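Local atomic coordinates of metal-dependent phosphohydrolase, HDOD domain-containing (Geobacter sulfurreducens, PDB entry 3HC1), a protein that is of unknown function but binds two iron ions in an all-helical HDOD domain and probably belongs to the metal-dependent phosphohydrolases. Residues V234-E239 with E262-W267; C241-L246 with R258-N263. One frame throughout, in Å; residues are numbered along the deposited sequence.

Overall arrangement
Both contacts join helix 229-243 to the chain that returns against it through helix 257-263, and their centres lie about 8 Å apart. Interaction 1 is the buried one: Phe236 and Glu239 of helix 229-243 meet His264 and Trp267 at the junction of helices 257-263 and 266-273, with Asp238, an iron ligand, on another side of the helix. Interaction 2 lies nearer the surface, where helix 229-243 ends, and relies on leucine methyls and the guanidinium end of an arginine, with charges paired at its margin. The two share Glu262 and Asn263, and they touch where Trp267 and Phe236 of the first contact meet the helix bearing Leu261.

Interaction 1: residues V234-E239 with E262-W267; sequences VAFADE and ENHPSW. With FE (Fe (III) ion), chain C.
His264 NE2 donates a weak, bent hydrogen bond to Glu239 OE1, 2.9 Å away, and the same nitrogen lies 2.9 Å from the oxygen of water 1, which also makes a weak bond to Ala235 O. The other ring nitrogen has a different task: His264 ND1 accepts from Ser266 N at 3.0 Å, with a nearly straight N-H...N angle of 163° and the donor close to the ring plane. This bond caps the start of helix 266-273 and fixes the imidazole's rotation. Histidine suits the place because one nitrogen accepts here while the other donates to Glu239. Glu239 is steadied by its second oxygen, OE2, which is hydrogen-bonded to His251.

Phe236 supplies the apolar half. Its CG lies trans to the backbone nitrogen (chi1 178°), which turns the ring so that its edge meets His264 and one face meets Trp267. The rim atom Phe236 CD2 comes 3.6 Å from His264 CG, edge against face, with the ring planes 77° apart; Phe236 CA also lies over the imidazole, a CH-pi contact. Trp267 in turn directs the edge of its six-membered ring at the face of Phe236, its CZ2 3.7 Å from Phe236 CE2. The three rings form an aromatic cluster, and Trp267 NE1 is hydrogen-bonded to Leu261 O. Ser266, small enough to sit beside Phe236 CB, bonds through OG to Ala232 O.

Asp238 OD1 binds iron with His122, His152 and Asp153, the H...HD...D pattern of HD domains, and with Glu249, which like Asp153 binds both irons; water 2 completes the ligands. Helix 229-243 lies between helix 116-136, met by Ala237, and the junction of helices 257-263 and 266-273, while Leu288 of helix 281-302 also packs on Phe236.

Interaction 2: residues C241-L246 with R258-N263; sequences CTLRRL and RTLLEN
Leu243 and Leu261 bring the two backbones nearest, yet their CA atoms remain 9.3 Å apart, so the last turn of helix 229-243 and helix 257-263 are bridged by side-chain ends. Leucine suits such a span, because its branch carries methyls well beyond the backbone. Leu243 CD1 does the touching from one side, meeting Leu260 CD2 at 4.0 Å and, more loosely, Leu261 CD2 at 4.4 Å. CG of Leu260 is trans to its backbone nitrogen (chi1 -177°), and the side chains of Leu243 and Leu260 cross at about a right angle, meeting through one methyl each. His251 and Val254 of the intervening loop pack on both Leu243 and Leu260.

Helix 229-243 ends here within the all-helical HD-type fold. Cys241 O receives two backbone donors, Arg244 N at 3.2 Å and Leu246 N at 2.8 Å, which come to opposite faces of its carbonyl plane. Arg245, in a left-handed conformation (phi 65°), folds the chain back so that Leu246 N reaches Cys241 O. The turn places Leu246 O as a hydrogen-bond partner of His122 ND1, making it a second-shell group for an iron ligand.

Arg244 combines two characters in one side chain. Its NH2 comes 4.2 Å from Leu261 CD1, and the same nitrogen makes a salt bridge with Asp289 of helix 281-302, so the charge is paired although the end packs on a leucine. Farther out, Arg258 is paired within its own helix: NH1 lies 3.1 Å from Glu262 OE2, four residues on, and the acid oxygen sits in the guanidinium plane although the nitrogen approaches from above the carboxylate plane. Arg244 NH2 and Arg258 NE are 6.8 Å apart, and the acidic partner of each probably softens their mutual repulsion.

Interaction 1: residues V234-E239 with E262-W267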
loop_
_atom_site.group_PDB
_atom_site.type_symbol
_atom_site.label_atom_id
_atom_site.label_comp_id
_atom_site.label_asym_id
_atom_site.label_seq_id
_atom_site.Cartn_x
_atom_site.Cartn_y
_atom_site.Cartn_z
ATOM N N VAL A 234 -7.817 -3.148 -1.009
ATOM C CA VAL A 234 -6.702 -2.786 -0.103
ATOM C C VAL A 234 -7.126 -3.037 1.336
ATOM O O VAL A 234 -6.295 -3.509 2.145
ATOM C CB VAL A 234 -6.259 -1.324 -0.335
ATOM C CG1 VAL A 234 -5.285 -0.766 0.826
ATOM C CG2 VAL A 234 -5.660 -1.145 -1.773
ATOM N N ALA A 235 -8.383 -2.738 1.695
ATOM C CA ALA A 235 -8.824 -3.040 3.080
ATOM C C ALA A 235 -8.718 -4.516 3.342
ATOM O O ALA A 235 -8.244 -4.901 4.419
ATOM C CB ALA A 235 -10.273 -2.583 3.409
ATOM N N PHE A 236 -9.178 -5.354 2.388
ATOM C CA PHE A 236 -9.034 -6.811 2.554
ATOM C C PHE A 236 -7.571 -7.216 2.683
ATOM O O PHE A 236 -7.180 -7.955 3.616
ATOM C CB PHE A 236 -9.734 -7.635 1.451
ATOM C CG PHE A 236 -9.536 -9.092 1.595
ATOM C CD1 PHE A 236 -8.400 -9.692 1.119
ATOM C CD2 PHE A 236 -10.445 -9.851 2.324
ATOM C CE1 PHE A 236 -8.170 -11.011 1.307
ATOM C CE2 PHE A 236 -10.221 -11.184 2.514
ATOM C CZ PHE A 236 -9.093 -11.765 2.012
ATOM N N ALA A 237 -6.749 -6.726 1.766
ATOM C CA ALA A 237 -5.324 -7.061 1.780
ATOM C C ALA A 237 -4.632 -6.668 3.093
ATOM O O ALA A 237 -3.768 -7.401 3.585
ATOM C CB ALA A 237 -4.593 -6.486 0.549
ATOM N N ASP A 238 -5.033 -5.558 3.686
ATOM C CA ASP A 238 -4.435 -5.122 4.918
ATOM C C ASP A 238 -4.801 -6.072 6.058
ATOM O O ASP A 238 -3.933 -6.536 6.805
ATOM C CB ASP A 238 -4.840 -3.685 5.267
ATOM C CG ASP A 238 -4.415 -3.308 6.640
ATOM O OD1 ASP A 238 -3.210 -3.371 6.874
ATOM O OD2 ASP A 238 -5.254 -3.004 7.508
ATOM N N GLU A 239 -6.090 -6.360 6.201
ATOM C CA GLU A 239 -6.540 -7.299 7.214
ATOM C C GLU A 239 -5.899 -8.705 7.033
ATOM O O GLU A 239 -5.425 -9.323 7.998
ATOM C CB GLU A 239 -8.080 -7.348 7.293
ATOM C CG GLU A 239 -8.535 -8.096 8.546
ATOM C CD GLU A 239 -9.947 -7.850 8.924
ATOM O OE1 GLU A 239 -10.662 -7.394 8.045
ATOM O OE2 GLU A 239 -10.330 -8.069 10.100
ATOM N N GLU A 262 -13.033 -15.244 4.422
ATOM C CA GLU A 262 -14.034 -15.685 3.448
ATOM C C GLU A 262 -15.300 -14.845 3.455
ATOM O O GLU A 262 -15.893 -14.665 2.400
ATOM C CB GLU A 262 -14.397 -17.145 3.648
ATOM C CG GLU A 262 -13.357 -18.095 3.023
ATOM C CD GLU A 262 -13.648 -19.581 3.303
ATOM O OE1 GLU A 262 -14.788 -19.933 3.684
ATOM O OE2 GLU A 262 -12.712 -20.412 3.133
ATOM N N ASN A 263 -15.734 -14.416 4.654
ATOM C CA ASN A 263 -16.954 -13.626 4.849
ATOM C C ASN A 263 -16.719 -12.096 4.884
ATOM O O ASN A 263 -17.642 -11.317 5.132
ATOM C CB ASN A 263 -17.625 -14.012 6.189
ATOM C CG ASN A 263 -18.009 -15.470 6.260
ATOM O OD1 ASN A 263 -18.099 -16.132 5.259
ATOM N ND2 ASN A 263 -18.187 -15.978 7.458
ATOM N N HIS A 264 -15.494 -11.674 4.639
ATOM C CA HIS A 264 -15.116 -10.256 4.724
ATOM C C HIS A 264 -16.038 -9.354 3.867
ATOM O O HIS A 264 -16.407 -9.737 2.761
ATOM C CB HIS A 264 -13.672 -10.096 4.279
ATOM C CG HIS A 264 -13.051 -8.762 4.635
ATOM N ND1 HIS A 264 -13.291 -7.611 3.916
ATOM C CD2 HIS A 264 -12.117 -8.437 5.556
ATOM C CE1 HIS A 264 -12.585 -6.614 4.430
ATOM N NE2 HIS A 264 -11.865 -7.089 5.432
ATOM N N PRO A 265 -16.407 -8.173 4.393
ATOM C CA PRO A 265 -17.333 -7.295 3.667
ATOM C C PRO A 265 -16.832 -6.765 2.323
ATOM O O PRO A 265 -17.647 -6.322 1.495
ATOM C CB PRO A 265 -17.571 -6.139 4.660
ATOM C CG PRO A 265 -16.542 -6.254 5.692
ATOM C CD PRO A 265 -16.171 -7.688 5.768
ATOM N N SER A 266 -15.524 -6.808 2.095
ATOM C CA SER A 266 -14.971 -6.324 0.843
ATOM C C SER A 266 -15.483 -7.127 -0.351
ATOM O O SER A 266 -15.599 -6.577 -1.422
ATOM C CB SER A 266 -13.454 -6.351 0.831
ATOM O OG SER A 266 -12.914 -5.329 1.616
ATOM N N TRP A 267 -15.766 -8.415 -0.161
ATOM C CA TRP A 267 -16.157 -9.271 -1.273
ATOM C C TRP A 267 -17.460 -8.774 -1.878
ATOM O O TRP A 267 -17.534 -8.642 -3.070
ATOM C CB TRP A 267 -16.255 -10.753 -0.884
ATOM C CG TRP A 267 -15.002 -11.304 -0.443
ATOM C CD1 TRP A 267 -14.731 -11.833 0.783
ATOM C CD2 TRP A 267 -13.777 -11.338 -1.179
ATOM N NE1 TRP A 267 -13.413 -12.220 0.844
ATOM C CE2 TRP A 267 -12.810 -11.934 -0.353
ATOM C CE3 TRP A 267 -13.423 -10.994 -2.495
ATOM C CZ2 TRP A 267 -11.485 -12.164 -0.781
ATOM C CZ3 TRP A 267 -12.125 -11.185 -2.911
ATOM C CH2 TRP A 267 -11.158 -11.762 -2.059
HETATM FE FE FE C . -1.942 -1.524 7.111
HETATM O O HOH W 1 -10.492 -4.707 6.278
HETATM O O HOH W 2 -3.649 -0.576 7.487
#

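Interaction 2: residues C241-L246 with R258-N263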
loop_
_atom_site.group_PDB
_atom_site.type_symbol
_atom_site.label_atom_id
_atom_site.label_comp_id
_atom_site.label_asym_id
_atom_site.label_seq_id
_atom_site.Cartn_x
_atom_site.Cartn_y
_atom_site.Cartn_z
ATOM N N CYS A 241 -2.945 -9.446 5.513
ATOM C CA CYS A 241 -1.548 -9.318 5.893
ATOM C C CYS A 241 -1.375 -9.252 7.403
ATOM O O CYS A 241 -0.504 -9.913 7.935
ATOM C CB CYS A 241 -0.920 -8.138 5.222
ATOM S SG CYS A 241 -0.596 -8.479 3.455
ATOM N N THR A 242 -2.242 -8.501 8.092
ATOM C CA THR A 242 -2.154 -8.342 9.540
ATOM C C THR A 242 -2.405 -9.671 10.219
ATOM O O THR A 242 -1.743 -9.999 11.193
ATOM C CB THR A 242 -3.131 -7.266 10.032
ATOM O OG1 THR A 242 -2.814 -6.058 9.342
ATOM C CG2 THR A 242 -3.019 -7.024 11.565
ATOM N N LEU A 243 -3.358 -10.425 9.694
ATOM C CA LEU A 243 -3.696 -11.766 10.223
ATOM C C LEU A 243 -2.757 -12.891 9.787
ATOM O O LEU A 243 -2.779 -13.922 10.403
ATOM C CB LEU A 243 -5.151 -12.142 9.913
ATOM C CG LEU A 243 -6.226 -11.397 10.716
ATOM C CD1 LEU A 243 -7.641 -11.623 10.087
ATOM C CD2 LEU A 243 -6.215 -11.701 12.213
ATOM N N ARG A 244 -1.931 -12.700 8.775
ATOM C CA ARG A 244 -1.023 -13.733 8.273
ATOM C C ARG A 244 0.447 -13.325 8.355
ATOM O O ARG A 244 1.225 -13.562 7.433
ATOM C CB ARG A 244 -1.388 -14.065 6.819
ATOM C CG ARG A 244 -2.767 -14.663 6.626
ATOM C CD ARG A 244 -2.956 -15.961 7.346
ATOM N NE ARG A 244 -4.077 -16.754 6.832
ATOM C CZ ARG A 244 -4.813 -17.617 7.551
ATOM N NH1 ARG A 244 -4.583 -17.806 8.819
ATOM N NH2 ARG A 244 -5.801 -18.297 6.994
ATOM N N ARG A 245 0.811 -12.670 9.448
ATOM C CA ARG A 245 2.189 -12.411 9.837
ATOM C C ARG A 245 2.913 -11.482 8.864
ATOM O O ARG A 245 4.114 -11.602 8.701
ATOM C CB ARG A 245 3.010 -13.709 10.015
ATOM C CG ARG A 245 2.389 -14.814 10.936
ATOM C CD ARG A 245 3.278 -16.074 10.937
ATOM N NE ARG A 245 3.123 -16.851 12.167
ATOM C CZ ARG A 245 2.493 -18.021 12.276
ATOM N NH1 ARG A 245 1.915 -18.609 11.223
ATOM N NH2 ARG A 245 2.441 -18.620 13.463
ATOM N N LEU A 246 2.182 -10.562 8.225
ATOM C CA LEU A 246 2.808 -9.590 7.330
ATOM C C LEU A 246 2.322 -8.172 7.731
ATOM O O LEU A 246 1.866 -7.388 6.912
ATOM C CB LEU A 246 2.514 -9.963 5.880
ATOM C CG LEU A 246 3.199 -9.251 4.688
ATOM C CD1 LEU A 246 4.673 -9.062 4.967
ATOM C CD2 LEU A 246 2.920 -10.038 3.420
ATOM N N ARG A 258 -9.732 -17.972 8.583
ATOM C CA ARG A 258 -10.183 -18.332 7.260
ATOM C C ARG A 258 -11.625 -17.875 7.085
ATOM O O ARG A 258 -11.967 -17.239 6.091
ATOM C CB ARG A 258 -10.065 -19.848 7.016
ATOM C CG ARG A 258 -10.328 -20.250 5.573
ATOM C CD ARG A 258 -10.423 -21.732 5.339
ATOM N NE ARG A 258 -11.075 -22.484 6.429
ATOM C CZ ARG A 258 -12.386 -22.627 6.590
ATOM N NH1 ARG A 258 -13.255 -22.100 5.723
ATOM N NH2 ARG A 258 -12.842 -23.309 7.635
ATOM N N THR A 259 -12.473 -18.190 8.054
ATOM C CA THR A 259 -13.872 -17.790 8.003
ATOM C C THR A 259 -14.040 -16.283 7.933
ATOM O O THR A 259 -14.818 -15.791 7.124
ATOM C CB THR A 259 -14.651 -18.368 9.192
ATOM O OG1 THR A 259 -14.778 -19.772 8.980
ATOM C CG2 THR A 259 -16.037 -17.763 9.310
ATOM N N LEU A 260 -13.317 -15.542 8.774
ATOM C CA LEU A 260 -13.319 -14.080 8.680
ATOM C C LEU A 260 -12.995 -13.625 7.245
ATOM O O LEU A 260 -13.738 -12.847 6.627
ATOM C CB LEU A 260 -12.333 -13.485 9.660
ATOM C CG LEU A 260 -12.227 -11.972 9.761
ATOM C CD1 LEU A 260 -11.709 -11.600 11.191
ATOM C CD2 LEU A 260 -11.321 -11.382 8.625
ATOM N N LEU A 261 -11.899 -14.125 6.708
ATOM C CA LEU A 261 -11.449 -13.677 5.398
ATOM C C LEU A 261 -12.474 -14.041 4.321
ATOM O O LEU A 261 -12.788 -13.243 3.418
ATOM C CB LEU A 261 -10.088 -14.270 5.073
ATOM C CG LEU A 261 -8.908 -13.895 5.973
ATOM C CD1 LEU A 261 -7.731 -14.798 5.601
ATOM C CD2 LEU A 261 -8.559 -12.433 5.883
ATOM N N GLU A 262 -13.033 -15.244 4.422
ATOM C CA GLU A 262 -14.034 -15.685 3.448
ATOM C C GLU A 262 -15.300 -14.845 3.455
ATOM O O GLU A 262 -15.893 -14.665 2.400
ATOM C CB GLU A 262 -14.397 -17.145 3.648
ATOM C CG GLU A 262 -13.357 -18.095 3.023
ATOM C CD GLU A 262 -13.648 -19.581 3.303
ATOM O OE1 GLU A 262 -14.788 -19.933 3.684
ATOM O OE2 GLU A 262 -12.712 -20.412 3.133
ATOM N N ASN A 263 -15.734 -14.416 4.654
ATOM C CA ASN A 263 -16.954 -13.626 4.849
ATOM C C ASN A 263 -16.719 -12.096 4.884
ATOM O O ASN A 263 -17.642 -11.317 5.132
ATOM C CB ASN A 263 -17.625 -14.012 6.189
ATOM C CG ASN A 263 -18.009 -15.470 6.260
ATOM O OD1 ASN A 263 -18.099 -16.132 5.259
ATOM N ND2 ASN A 263 -18.187 -15.978 7.458
#